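Chitinase (Jonesia denitrificans, PDB 5VG0) probably takes part in breaking down chitin, this chain being its copper-binding lytic polysaccharide monooxygenase domain. Local coordinates at residues 2-7 against 133-138; 70-75 against 106-111; 76-81 against 124-129; 81-86 against 95-100. All coordinates share one frame; numbering follows the deposited sequence.

Contact 1 of 4, residues 2-7 against 133-138; sequences GWVTDP and FYNCMD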
loop_
_atom_site.group_PDB
_atom_site.type_symbol
_atom_site.label_atom_id
_atom_site.label_comp_id
_atom_site.label_asym_id
_atom_site.label_seq_id
_atom_site.Cartn_x
_atom_site.Cartn_y
_atom_site.Cartn_z
ATOM N N GLY A 2 3.198 -4.705 7.836
ATOM C CA GLY A 2 1.801 -4.317 7.795
ATOM C C GLY A 2 1.386 -4.082 6.366
ATOM O O GLY A 2 2.215 -4.046 5.455
ATOM N N TRP A 3 0.085 -3.930 6.168
ATOM C CA TRP A 3 -0.447 -3.745 4.822
ATOM C C TRP A 3 -1.777 -3.001 4.887
ATOM O O TRP A 3 -2.408 -2.896 5.940
ATOM C CB TRP A 3 -0.557 -5.062 4.048
ATOM C CG TRP A 3 -1.667 -5.984 4.399
ATOM C CD1 TRP A 3 -2.772 -6.199 3.649
ATOM C CD2 TRP A 3 -1.775 -6.869 5.525
ATOM N NE1 TRP A 3 -3.571 -7.151 4.222
ATOM C CE2 TRP A 3 -2.981 -7.582 5.379
ATOM C CE3 TRP A 3 -0.971 -7.129 6.631
ATOM C CZ2 TRP A 3 -3.414 -8.527 6.308
ATOM C CZ3 TRP A 3 -1.388 -8.073 7.549
ATOM C CH2 TRP A 3 -2.602 -8.758 7.387
ATOM N N VAL A 4 -2.200 -2.502 3.734
ATOM C CA VAL A 4 -3.448 -1.765 3.600
ATOM C C VAL A 4 -4.572 -2.743 3.302
ATOM O O VAL A 4 -4.532 -3.477 2.306
ATOM C CB VAL A 4 -3.341 -0.698 2.506
ATOM C CG1 VAL A 4 -4.673 -0.017 2.294
ATOM C CG2 VAL A 4 -2.275 0.327 2.858
ATOM N N THR A 5 -5.583 -2.743 4.155
ATOM C CA THR A 5 -6.687 -3.680 4.036
ATOM C C THR A 5 -7.926 -3.084 3.379
ATOM O O THR A 5 -8.745 -3.839 2.863
ATOM C CB THR A 5 -7.061 -4.237 5.406
ATOM O OG1 THR A 5 -7.468 -3.160 6.241
ATOM C CG2 THR A 5 -5.888 -4.964 6.061
ATOM N N ASP A 6 -8.097 -1.766 3.388
ATOM C CA ASP A 6 -9.288 -1.142 2.839
ATOM C C ASP A 6 -8.947 0.289 2.412
ATOM O O ASP A 6 -8.438 1.056 3.196
ATOM C CB ASP A 6 -10.401 -1.122 3.868
ATOM C CG ASP A 6 -11.697 -0.624 3.288
ATOM O OD1 ASP A 6 -12.074 -1.107 2.205
ATOM O OD2 ASP A 6 -12.328 0.253 3.906
ATOM N N PRO A 7 -9.182 0.644 1.136
ATOM C CA PRO A 7 -9.484 -0.258 0.027
ATOM C C PRO A 7 -8.350 -1.269 -0.087
ATOM O O PRO A 7 -7.204 -0.952 0.210
ATOM C CB PRO A 7 -9.539 0.670 -1.191
ATOM C CG PRO A 7 -8.887 1.898 -0.814
ATOM C CD PRO A 7 -8.881 2.010 0.670
ATOM N N PHE A 133 7.664 0.049 3.536
ATOM C CA PHE A 133 6.694 -0.937 3.102
ATOM C C PHE A 133 5.840 -0.335 2.000
ATOM O O PHE A 133 5.455 0.829 2.062
ATOM C CB PHE A 133 5.827 -1.424 4.275
ATOM C CG PHE A 133 6.608 -2.224 5.255
ATOM C CD1 PHE A 133 7.419 -1.612 6.189
ATOM C CD2 PHE A 133 6.589 -3.607 5.202
ATOM C CE1 PHE A 133 8.199 -2.364 7.044
ATOM C CE2 PHE A 133 7.362 -4.347 6.057
ATOM C CZ PHE A 133 8.181 -3.723 6.969
ATOM N N TYR A 134 5.539 -1.140 0.987
ATOM C CA TYR A 134 4.979 -0.669 -0.273
ATOM C C TYR A 134 3.642 -1.350 -0.529
ATOM O O TYR A 134 3.571 -2.575 -0.592
ATOM C CB TYR A 134 5.957 -0.966 -1.404
ATOM C CG TYR A 134 7.229 -0.149 -1.317
ATOM C CD1 TYR A 134 8.299 -0.545 -0.514
ATOM C CD2 TYR A 134 7.347 1.048 -2.012
ATOM C CE1 TYR A 134 9.452 0.236 -0.426
ATOM C CE2 TYR A 134 8.494 1.811 -1.933
ATOM C CZ TYR A 134 9.538 1.410 -1.139
ATOM O OH TYR A 134 10.653 2.217 -1.097
ATOM N N ASN A 135 2.596 -0.548 -0.729
ATOM C CA ASN A 135 1.245 -1.053 -0.949
ATOM C C ASN A 135 0.576 -0.296 -2.087
ATOM O O ASN A 135 0.329 0.908 -1.957
ATOM C CB ASN A 135 0.355 -0.877 0.288
ATOM C CG ASN A 135 0.612 -1.914 1.392
ATOM O OD1 ASN A 135 -0.229 -2.756 1.638
ATOM N ND2 ASN A 135 1.765 -1.861 2.021
ATOM N N CYS A 136 0.236 -0.990 -3.167
ATOM C CA CYS A 136 -0.559 -0.409 -4.241
ATOM C C CYS A 136 -2.024 -0.783 -4.105
ATOM O O CYS A 136 -2.352 -1.937 -3.834
ATOM C CB CYS A 136 -0.059 -0.905 -5.588
ATOM S SG CYS A 136 1.374 0.002 -6.119
ATOM N N MET A 137 -2.889 0.182 -4.385
ATOM C CA MET A 137 -4.337 0.007 -4.380
ATOM C C MET A 137 -4.865 0.485 -5.726
ATOM O O MET A 137 -4.667 1.645 -6.099
ATOM C CB MET A 137 -5.011 0.831 -3.276
ATOM C CG MET A 137 -4.839 0.339 -1.847
ATOM S SD MET A 137 -3.170 0.299 -1.161
ATOM C CE MET A 137 -2.782 2.038 -1.193
ATOM N N ASP A 138 -5.542 -0.388 -6.436
ATOM C CA ASP A 138 -6.175 -0.053 -7.709
ATOM C C ASP A 138 -7.600 0.389 -7.439
ATOM O O ASP A 138 -8.389 -0.370 -6.872
ATOM C CB ASP A 138 -6.139 -1.255 -8.645
ATOM C CG ASP A 138 -4.724 -1.671 -8.940
ATOM O OD1 ASP A 138 -3.991 -0.865 -9.546
ATOM O OD2 ASP A 138 -4.345 -2.789 -8.556
#
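Asn135 OD1 is gripped from across the contact by the backbone of strand 2-6. Val4 N donates to Asn135 OD1 at 2.9 Å, with a nearly straight 166° at the hydrogen. The donor stands well above the plane of the amide carbonyl, away from its lone pairs. Ser9 OG adds a weak second bond to the same oxygen, and Trp3 CA lies 3.3 Å from Asn135 OD1. The amide reaches over because CG of Asn135 is anti to the carbonyl carbon, chi1 -78°. Beside it, Val4 CG2 rests 3.9 Å from Asn135 CB. The other methyl, Val4 CG1, lies 3.8 Å from Met137 SD in one of the two modelled Met137 conformers, so this touch is less certain. The two strands run 18° from parallel, but their axes are 7.1 Å apart and they belong to different sheets. Side chains therefore bridge the gap, as between the layers of the immunoglobulin-like beta-sandwich of this family. Towards the copper site, Phe133 lines the peroxide pocket and meets His1 edge-to-face. A buried backbone N-H is thus satisfied by an amide from the facing sheet, which ties the N-terminal strand leading from His1 to the strand that carries Phe133.

Contact 2 of 4, residues 70-75 against 106-111; sequences LTWKLT and LTHTLT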
loop_
_atom_site.group_PDB
_atom_site.type_symbol
_atom_site.label_atom_id
_atom_site.label_comp_id
_atom_site.label_asym_id
_atom_site.label_seq_id
_atom_site.Cartn_x
_atom_site.Cartn_y
_atom_site.Cartn_z
ATOM N N LEU A 70 -8.651 5.220 4.407
ATOM C CA LEU A 70 -7.775 4.106 4.092
ATOM C C LEU A 70 -7.251 3.525 5.398
ATOM O O LEU A 70 -6.768 4.264 6.255
ATOM C CB LEU A 70 -6.657 4.663 3.235
ATOM C CG LEU A 70 -5.637 3.690 2.736
ATOM C CD1 LEU A 70 -5.126 4.206 1.400
ATOM C CD2 LEU A 70 -4.516 3.556 3.722
ATOM N N THR A 71 -7.337 2.209 5.541
ATOM C CA THR A 71 -7.011 1.526 6.785
ATOM C C THR A 71 -5.848 0.564 6.594
ATOM O O THR A 71 -5.839 -0.243 5.656
ATOM C CB THR A 71 -8.222 0.786 7.345
ATOM O OG1 THR A 71 -9.228 1.750 7.667
ATOM C CG2 THR A 71 -7.855 0.001 8.607
ATOM N N TRP A 72 -4.881 0.658 7.496
ATOM C CA TRP A 72 -3.768 -0.266 7.625
ATOM C C TRP A 72 -3.993 -1.241 8.770
ATOM O O TRP A 72 -4.568 -0.896 9.805
ATOM C CB TRP A 72 -2.492 0.491 7.977
ATOM C CG TRP A 72 -1.878 1.352 6.921
ATOM C CD1 TRP A 72 -2.250 2.606 6.548
ATOM C CD2 TRP A 72 -0.739 1.017 6.123
ATOM N NE1 TRP A 72 -1.412 3.067 5.564
ATOM C CE2 TRP A 72 -0.474 2.108 5.285
ATOM C CE3 TRP A 72 0.082 -0.111 6.042
ATOM C CZ2 TRP A 72 0.580 2.117 4.374
ATOM C CZ3 TRP A 72 1.131 -0.107 5.136
ATOM C CH2 TRP A 72 1.370 1.004 4.318
ATOM N N LYS A 73 -3.479 -2.451 8.591
ATOM C CA LYS A 73 -3.277 -3.415 9.663
ATOM C C LYS A 73 -1.780 -3.607 9.807
ATOM O O LYS A 73 -1.111 -4.006 8.854
ATOM C CB LYS A 73 -3.935 -4.746 9.315
ATOM C CG LYS A 73 -3.697 -5.813 10.355
ATOM C CD LYS A 73 -4.477 -7.069 10.038
ATOM C CE LYS A 73 -4.334 -8.108 11.132
ATOM N NZ LYS A 73 -5.126 -9.320 10.823
ATOM N N LEU A 74 -1.251 -3.295 10.983
ATOM C CA LEU A 74 0.171 -3.444 11.243
ATOM C C LEU A 74 0.375 -4.627 12.166
ATOM O O LEU A 74 -0.227 -4.689 13.233
ATOM C CB LEU A 74 0.755 -2.188 11.879
ATOM C CG LEU A 74 0.438 -0.873 11.177
ATOM C CD1 LEU A 74 1.202 0.255 11.883
ATOM C CD2 LEU A 74 0.759 -0.890 9.694
ATOM N N THR A 75 1.208 -5.563 11.764
ATOM C CA THR A 75 1.559 -6.661 12.654
ATOM C C THR A 75 2.733 -6.315 13.544
ATOM O O THR A 75 2.857 -6.880 14.626
ATOM C CB THR A 75 1.827 -7.946 11.858
ATOM O OG1 THR A 75 2.840 -7.716 10.884
ATOM C CG2 THR A 75 0.568 -8.407 11.152
ATOM N N LEU A 106 -4.793 1.661 11.893
ATOM C CA LEU A 106 -4.547 3.065 11.575
ATOM C C LEU A 106 -5.362 3.440 10.355
ATOM O O LEU A 106 -5.315 2.737 9.347
ATOM C CB LEU A 106 -3.055 3.260 11.273
ATOM C CG LEU A 106 -2.598 4.638 10.849
ATOM C CD1 LEU A 106 -2.841 5.675 11.929
ATOM C CD2 LEU A 106 -1.132 4.572 10.508
ATOM N N THR A 107 -6.091 4.549 10.442
ATOM C CA THR A 107 -6.875 5.049 9.326
ATOM C C THR A 107 -6.416 6.454 8.969
ATOM O O THR A 107 -6.290 7.310 9.845
ATOM C CB THR A 107 -8.367 4.999 9.650
ATOM O OG1 THR A 107 -8.737 3.631 9.902
ATOM C CG2 THR A 107 -9.197 5.550 8.516
ATOM N N HIS A 108 -6.194 6.685 7.681
ATOM C CA HIS A 108 -5.896 7.994 7.131
ATOM C C HIS A 108 -6.975 8.372 6.132
ATOM O O HIS A 108 -7.445 7.533 5.375
ATOM C CB HIS A 108 -4.578 7.953 6.383
ATOM C CG HIS A 108 -3.386 7.858 7.268
ATOM N ND1 HIS A 108 -2.255 7.166 6.909
ATOM C CD2 HIS A 108 -3.134 8.386 8.484
ATOM C CE1 HIS A 108 -1.358 7.266 7.865
ATOM N NE2 HIS A 108 -1.865 7.999 8.834
ATOM N N THR A 109 -7.332 9.638 6.107
ATOM C CA THR A 109 -8.291 10.147 5.142
ATOM C C THR A 109 -7.554 10.837 4.008
ATOM O O THR A 109 -6.859 11.831 4.226
ATOM C CB THR A 109 -9.274 11.118 5.792
ATOM O OG1 THR A 109 -9.919 10.461 6.883
ATOM C CG2 THR A 109 -10.315 11.596 4.792
ATOM N N LEU A 110 -7.715 10.310 2.805
ATOM C CA LEU A 110 -7.201 10.944 1.599
ATOM C C LEU A 110 -8.321 11.771 0.991
ATOM O O LEU A 110 -9.489 11.365 1.005
ATOM C CB LEU A 110 -6.756 9.888 0.587
ATOM C CG LEU A 110 -5.644 8.955 1.042
ATOM C CD1 LEU A 110 -5.194 8.082 -0.113
ATOM C CD2 LEU A 110 -4.472 9.703 1.631
ATOM N N THR A 111 -7.970 12.946 0.468
ATOM C CA THR A 111 -8.949 13.833 -0.149
ATOM C C THR A 111 -8.455 14.267 -1.522
ATOM O O THR A 111 -7.279 14.131 -1.858
ATOM C CB THR A 111 -9.261 15.096 0.696
ATOM O OG1 THR A 111 -8.166 16.007 0.645
ATOM C CG2 THR A 111 -9.614 14.740 2.115
#
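Thr71 and Thr107 turn their hydroxyls to each other through matching torsions. Both hydroxyls swing to the side opposite their own carbonyl carbon (chi1 -63° in Thr71, -61° in Thr107). The pair sits at a non-hydrogen-bonded position between antiparallel strands 68-74 and 105-110, in the three-stranded sheet of the beta-sandwich. Thr71 OG1 and Thr107 OG1 are 3.0 Å apart, close enough for a hydrogen bond between the hydroxyls, though the proton may go to another acceptor. The methyl Thr71 CG2 lies 3.8 Å from Leu106 O. A valine in place of Thr71 would remove its hydroxyl, and Thr107 OG1 would probably lose this possible partner across the strands.

The flanking pairs are hydrogen-bonded. Leu70 N donates to His108 O at 2.8 Å, and His108 N returns a bond to Leu70 O. Trp72 N bonds Leu106 O at 2.8 Å, while the return from Leu106 N to Trp72 O is weak at 3.3 Å. The side chains of Leu70, Trp72, Leu106 and His108 leave the other face of the sheet, towards strand 80-87. There the polar edges of Trp72 and His108 do not bond each other. NE1 of Trp72 and ND1 of His108 both bond the hydroxyl of Tyr85. Further along this face, Leu70 CD1 and Leu110 CD1 meet at 4.2 Å.

Contact 3 of 4, residues 76-81 against 124-129; sequences APHNTS and WNVSNT. With CU (copper (II) ion), chain C; PER (peroxide ion), chain D.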
loop_
_atom_site.group_PDB
_atom_site.type_symbol
_atom_site.label_atom_id
_atom_site.label_comp_id
_atom_site.label_asym_id
_atom_site.label_seq_id
_atom_site.Cartn_x
_atom_site.Cartn_y
_atom_site.Cartn_z
ATOM N N ALA A 76 3.572 -5.375 13.131
ATOM C CA ALA A 76 4.704 -4.945 13.938
ATOM C C ALA A 76 4.769 -3.444 13.735
ATOM O O ALA A 76 5.236 -2.981 12.682
ATOM C CB ALA A 76 5.983 -5.637 13.484
ATOM N N PRO A 77 4.300 -2.659 14.692
ATOM C CA PRO A 77 4.173 -1.199 14.503
ATOM C C PRO A 77 5.473 -0.442 14.766
ATOM O O PRO A 77 5.708 0.177 15.807
ATOM C CB PRO A 77 3.092 -0.833 15.518
ATOM C CG PRO A 77 3.292 -1.801 16.612
ATOM C CD PRO A 77 3.732 -3.083 15.976
ATOM N N HIS A 78 6.341 -0.464 13.777
ATOM C CA HIS A 78 7.645 0.176 13.902
ATOM C C HIS A 78 7.513 1.676 14.065
ATOM O O HIS A 78 6.618 2.312 13.512
ATOM C CB HIS A 78 8.446 -0.081 12.643
ATOM C CG HIS A 78 8.544 -1.520 12.315
ATOM N ND1 HIS A 78 9.047 -2.454 13.197
ATOM C CD2 HIS A 78 8.151 -2.202 11.221
ATOM C CE1 HIS A 78 8.983 -3.647 12.645
ATOM N NE2 HIS A 78 8.450 -3.515 11.448
ATOM N N ASN A 79 8.467 2.261 14.781
ATOM C CA ASN A 79 8.565 3.709 14.807
ATOM C C ASN A 79 8.652 4.225 13.380
ATOM O O ASN A 79 9.354 3.655 12.542
ATOM C CB ASN A 79 9.778 4.148 15.621
ATOM C CG ASN A 79 9.597 3.866 17.093
ATOM O OD1 ASN A 79 9.687 2.717 17.513
ATOM N ND2 ASN A 79 9.298 4.891 17.870
ATOM N N THR A 80 7.906 5.286 13.110
ATOM C CA THR A 80 7.615 5.714 11.752
ATOM C C THR A 80 7.992 7.172 11.567
ATOM O O THR A 80 7.742 8.010 12.437
ATOM C CB THR A 80 6.114 5.547 11.505
ATOM O OG1 THR A 80 5.769 4.170 11.606
ATOM C CG2 THR A 80 5.693 6.049 10.157
ATOM N N SER A 81 8.562 7.474 10.402
ATOM C CA SER A 81 8.767 8.862 10.011
ATOM C C SER A 81 7.504 9.365 9.333
ATOM O O SER A 81 6.689 10.033 9.968
ATOM C CB SER A 81 10.013 9.010 9.145
ATOM O OG SER A 81 9.948 8.125 8.058
ATOM N N TRP A 124 5.209 3.374 3.507
ATOM C CA TRP A 124 5.357 3.511 4.956
ATOM C C TRP A 124 6.847 3.519 5.272
ATOM O O TRP A 124 7.520 2.496 5.126
ATOM C CB TRP A 124 4.670 2.330 5.643
ATOM C CG TRP A 124 4.928 2.208 7.109
ATOM C CD1 TRP A 124 5.323 3.177 7.970
ATOM C CD2 TRP A 124 4.784 1.014 7.886
ATOM N NE1 TRP A 124 5.449 2.660 9.231
ATOM C CE2 TRP A 124 5.119 1.333 9.208
ATOM C CE3 TRP A 124 4.401 -0.289 7.592
ATOM C CZ2 TRP A 124 5.083 0.394 10.239
ATOM C CZ3 TRP A 124 4.367 -1.218 8.618
ATOM C CH2 TRP A 124 4.707 -0.874 9.921
ATOM N N ASN A 125 7.369 4.667 5.697
ATOM C CA ASN A 125 8.791 4.819 5.974
ATOM C C ASN A 125 9.082 4.558 7.449
ATOM O O ASN A 125 8.515 5.202 8.336
ATOM C CB ASN A 125 9.235 6.224 5.590
ATOM C CG ASN A 125 9.100 6.483 4.122
ATOM O OD1 ASN A 125 9.675 5.780 3.300
ATOM N ND2 ASN A 125 8.330 7.473 3.782
ATOM N N VAL A 126 9.977 3.630 7.710
ATOM C CA VAL A 126 10.358 3.267 9.067
ATOM C C VAL A 126 11.477 4.202 9.526
ATOM O O VAL A 126 12.433 4.445 8.791
ATOM C CB VAL A 126 10.794 1.793 9.102
ATOM C CG1 VAL A 126 11.317 1.405 10.476
ATOM C CG2 VAL A 126 9.607 0.902 8.678
ATOM N N SER A 127 11.370 4.743 10.739
ATOM C CA SER A 127 12.258 5.831 11.141
ATOM C C SER A 127 13.643 5.376 11.556
ATOM O O SER A 127 14.566 6.194 11.548
ATOM C CB SER A 127 11.632 6.649 12.256
ATOM O OG SER A 127 11.483 5.872 13.397
ATOM N N ASN A 128 13.813 4.106 11.914
ATOM C CA ASN A 128 15.073 3.607 12.457
ATOM C C ASN A 128 15.697 2.494 11.623
ATOM O O ASN A 128 16.639 1.837 12.088
ATOM C CB ASN A 128 14.888 3.125 13.905
ATOM C CG ASN A 128 13.679 2.184 14.078
ATOM O OD1 ASN A 128 13.182 1.593 13.118
ATOM N ND2 ASN A 128 13.206 2.048 15.323
ATOM N N THR A 129 15.207 2.263 10.420
ATOM C CA THR A 129 15.863 1.386 9.463
ATOM C C THR A 129 15.877 2.111 8.132
ATOM O O THR A 129 15.306 3.193 8.007
ATOM C CB THR A 129 15.163 0.036 9.292
ATOM O OG1 THR A 129 13.966 0.257 8.545
ATOM C CG2 THR A 129 14.850 -0.611 10.644
HETATM CU CU CU C . 8.157 -5.039 10.182
HETATM O O1 PER D . 10.174 -4.774 9.511
HETATM O O2 PER D . 9.809 -5.762 10.557
HETATM O O HOH W 1 10.593 0.323 15.681
HETATM O O HOH W 2 8.842 -6.749 11.804
#
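His78 holds a copper ion at the NE2 end of its ring, with a peroxide bound to the metal through both oxygens, while CD2 of the same ring nears Trp124. His78 NE2 is 2.0 Å from the copper. His1 joins through its N-terminal amine and, as in the histidine brace of lytic polysaccharide monooxygenases, its own side chain.

The His78 and Trp124 planes are 25° apart, but the rings are slid so far that they barely overlap. Their closest atoms are His78 CD2 and Trp124 CH2, at 3.9 Å. Ala76 O lies over the centre of the His78 ring. The same oxygen meets the edge of the indole, 3.5 Å from Trp124 CH2. On the other side of the His78 ring plane, Val126 CG1 touches His78 CB at 3.9 Å.

The indole has CG anti to the backbone N, chi1 170°, which brings its N-H edge to Thr80. Trp124 NE1 donates to Thr80 OG1 at 2.8 Å, close to the ring plane. Thr80 OG1 in turn donates to His78 O at 2.8 Å. Ser127 N bonds Asn79 O at 2.9 Å and Ser81 N bonds Asn125 O at 3.1 Å. Water 1 bridges Asn79 N and Asn128 ND2. Two hydrogen bonds thus run from a buried tryptophan to the backbone of a copper ligand, so Trp124 and Thr80 are second-shell groups that probably help to position His78.

Contact 4 of 4, residues 81-86 against 95-100; sequences STWEYF and FDQKGQ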
loop_
_atom_site.group_PDB
_atom_site.type_symbol
_atom_site.label_atom_id
_atom_site.label_comp_id
_atom_site.label_asym_id
_atom_site.label_seq_id
_atom_site.Cartn_x
_atom_site.Cartn_y
_atom_site.Cartn_z
ATOM N N SER A 81 8.562 7.474 10.402
ATOM C CA SER A 81 8.767 8.862 10.011
ATOM C C SER A 81 7.504 9.365 9.333
ATOM O O SER A 81 6.689 10.033 9.968
ATOM C CB SER A 81 10.013 9.010 9.145
ATOM O OG SER A 81 9.948 8.125 8.058
ATOM N N THR A 82 7.293 9.022 8.071
ATOM C CA THR A 82 6.121 9.456 7.327
ATOM C C THR A 82 5.420 8.289 6.648
ATOM O O THR A 82 6.015 7.259 6.336
ATOM C CB THR A 82 6.477 10.491 6.256
ATOM O OG1 THR A 82 7.459 9.949 5.387
ATOM C CG2 THR A 82 6.958 11.789 6.860
ATOM N N TRP A 83 4.144 8.533 6.397
ATOM C CA TRP A 83 3.314 7.756 5.489
ATOM C C TRP A 83 3.117 8.632 4.259
ATOM O O TRP A 83 2.597 9.742 4.367
ATOM C CB TRP A 83 1.959 7.456 6.131
ATOM C CG TRP A 83 2.025 6.865 7.504
ATOM C CD1 TRP A 83 2.130 7.540 8.679
ATOM C CD2 TRP A 83 1.982 5.483 7.826
ATOM N NE1 TRP A 83 2.155 6.662 9.718
ATOM C CE2 TRP A 83 2.064 5.384 9.226
ATOM C CE3 TRP A 83 1.873 4.311 7.068
ATOM C CZ2 TRP A 83 2.060 4.165 9.877
ATOM C CZ3 TRP A 83 1.856 3.105 7.720
ATOM C CH2 TRP A 83 1.957 3.037 9.105
ATOM N N GLU A 84 3.540 8.157 3.103
ATOM C CA GLU A 84 3.443 8.912 1.865
ATOM C C GLU A 84 2.476 8.212 0.929
ATOM O O GLU A 84 2.561 7.005 0.732
ATOM C CB GLU A 84 4.806 9.027 1.186
ATOM C CG GLU A 84 5.808 9.851 1.977
ATOM C CD GLU A 84 7.172 9.831 1.346
ATOM O OE1 GLU A 84 7.746 8.740 1.222
ATOM O OE2 GLU A 84 7.647 10.918 0.956
ATOM N N TYR A 85 1.567 8.975 0.354
ATOM C CA TYR A 85 0.583 8.467 -0.587
ATOM C C TYR A 85 0.783 9.120 -1.937
ATOM O O TYR A 85 0.749 10.347 -2.040
ATOM C CB TYR A 85 -0.833 8.712 -0.078
ATOM C CG TYR A 85 -1.120 7.969 1.193
ATOM C CD1 TYR A 85 -1.559 6.668 1.158
ATOM C CD2 TYR A 85 -0.912 8.534 2.428
ATOM C CE1 TYR A 85 -1.807 5.956 2.301
ATOM C CE2 TYR A 85 -1.174 7.812 3.598
ATOM C CZ TYR A 85 -1.624 6.521 3.522
ATOM O OH TYR A 85 -1.889 5.768 4.635
ATOM N N PHE A 86 0.991 8.292 -2.943
ATOM C CA PHE A 86 1.207 8.712 -4.321
ATOM C C PHE A 86 -0.006 8.316 -5.143
ATOM O O PHE A 86 -0.613 7.272 -4.904
ATOM C CB PHE A 86 2.434 8.005 -4.926
ATOM C CG PHE A 86 3.733 8.303 -4.244
ATOM C CD1 PHE A 86 4.075 7.694 -3.050
ATOM C CD2 PHE A 86 4.636 9.173 -4.827
ATOM C CE1 PHE A 86 5.280 7.989 -2.436
ATOM C CE2 PHE A 86 5.831 9.456 -4.208
ATOM C CZ PHE A 86 6.150 8.857 -3.013
ATOM N N PHE A 95 1.645 12.086 5.751
ATOM C CA PHE A 95 1.291 12.142 7.166
ATOM C C PHE A 95 2.552 11.912 7.972
ATOM O O PHE A 95 3.261 10.931 7.753
ATOM C CB PHE A 95 0.275 11.060 7.525
ATOM C CG PHE A 95 -1.061 11.256 6.899
ATOM C CD1 PHE A 95 -1.289 10.869 5.590
ATOM C CD2 PHE A 95 -2.093 11.830 7.604
ATOM C CE1 PHE A 95 -2.528 11.037 5.010
ATOM C CE2 PHE A 95 -3.336 12.004 7.024
ATOM C CZ PHE A 95 -3.547 11.614 5.724
ATOM N N ASP A 96 2.829 12.808 8.907
ATOM C CA ASP A 96 4.043 12.771 9.722
ATOM C C ASP A 96 3.726 12.093 11.049
ATOM O O ASP A 96 2.883 12.572 11.811
ATOM C CB ASP A 96 4.514 14.209 9.933
ATOM C CG ASP A 96 5.827 14.318 10.643
ATOM O OD1 ASP A 96 6.476 13.295 10.928
ATOM O OD2 ASP A 96 6.199 15.488 10.874
ATOM N N GLN A 97 4.393 10.983 11.331
ATOM C CA GLN A 97 4.240 10.291 12.602
ATOM C C GLN A 97 5.282 10.723 13.621
ATOM O O GLN A 97 5.245 10.276 14.775
ATOM C CB GLN A 97 4.297 8.772 12.394
ATOM C CG GLN A 97 3.606 7.940 13.489
ATOM C CD GLN A 97 2.109 7.942 13.351
ATOM O OE1 GLN A 97 1.570 7.791 12.274
ATOM N NE2 GLN A 97 1.427 8.092 14.454
ATOM N N LYS A 98 6.217 11.576 13.220
ATOM C CA LYS A 98 7.130 12.228 14.150
ATOM C C LYS A 98 8.054 11.241 14.857
ATOM O O LYS A 98 8.510 11.495 15.977
ATOM C CB LYS A 98 6.373 13.082 15.173
ATOM C CG LYS A 98 5.469 14.142 14.570
ATOM C CD LYS A 98 6.199 15.430 14.333
ATOM C CE LYS A 98 5.249 16.538 13.874
ATOM N NZ LYS A 98 5.997 17.730 13.396
ATOM N N GLY A 99 8.377 10.130 14.209
ATOM C CA GLY A 99 9.236 9.130 14.792
ATOM C C GLY A 99 8.589 8.254 15.833
ATOM O O GLY A 99 9.299 7.477 16.487
ATOM N N GLN A 100 7.278 8.353 16.007
ATOM C CA GLN A 100 6.551 7.628 17.029
ATOM C C GLN A 100 6.018 6.306 16.495
ATOM O O GLN A 100 5.977 6.043 15.301
ATOM C CB GLN A 100 5.377 8.473 17.506
ATOM C CG GLN A 100 5.775 9.767 18.181
ATOM C CD GLN A 100 4.580 10.620 18.548
ATOM O OE1 GLN A 100 3.439 10.151 18.539
ATOM N NE2 GLN A 100 4.831 11.890 18.847
#
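Trp83 and Gln97 form the tight polar join on the buried side of this contact. Trp83 NE1 donates to Gln97 OE1 at 2.9 Å, along a lone pair in the carbonyl plane. The amide stands nearly upright to the indole, with the planes 88° apart. A bend at chi2 of Gln97 (77°) brings the oxygen to the ring edge. Close by, Trp83 CD1 packs on Phe95 CB at 4.1 Å. Tyr85 and Phe95 touch along their edges, with their planes nearly perpendicular; Tyr85 CE2 is 3.7 Å from Phe95 CD1. A leucine in place of Trp83 would remove the indole N-H, and Gln97 OE1 would probably lose this donor, leaving the amide freer to turn.

The segments belong to the beta hairpin of strands 80-87 and 90-96. Trp83 and Phe95 exchange two backbone bonds, and Gln97 N bonds Ser81 O at 2.8 Å. A type I' turn from Gln97 to Gln100 follows.

The other face, with Thr82 and Asp96, is looser and nearer solvent. Asp96 there serves mainly its own segment. Asp96 OD1 accepts from Lys98 N at 2.9 Å in an Asx turn, and Lys98 NZ makes a salt bridge to Asp96 OD2 at 3.4 Å.

How the contacts relate
Contact 1 is the buried one, close to the centre of the chain, and joins the two sheets through side chains. Contacts 2, 3 and 4 are partly buried. Contact 2 belongs to the three-stranded sheet and contact 4 to the mixed sheet, and both rest on backbone pairing. Contact 3 lies at the copper end, where loops and a strand end meet and side-chain bonds count for more. Contacts 1 and 2 are joined where strands 2-6 and 68-74 pair. Contacts 3 and 4 share Ser81 and strand 80-87. The Tyr85 hydroxyl of contact 4 links the sheets at contact 2. Within the mixed sheet, Trp83 stacks on Trp124 of contact 3.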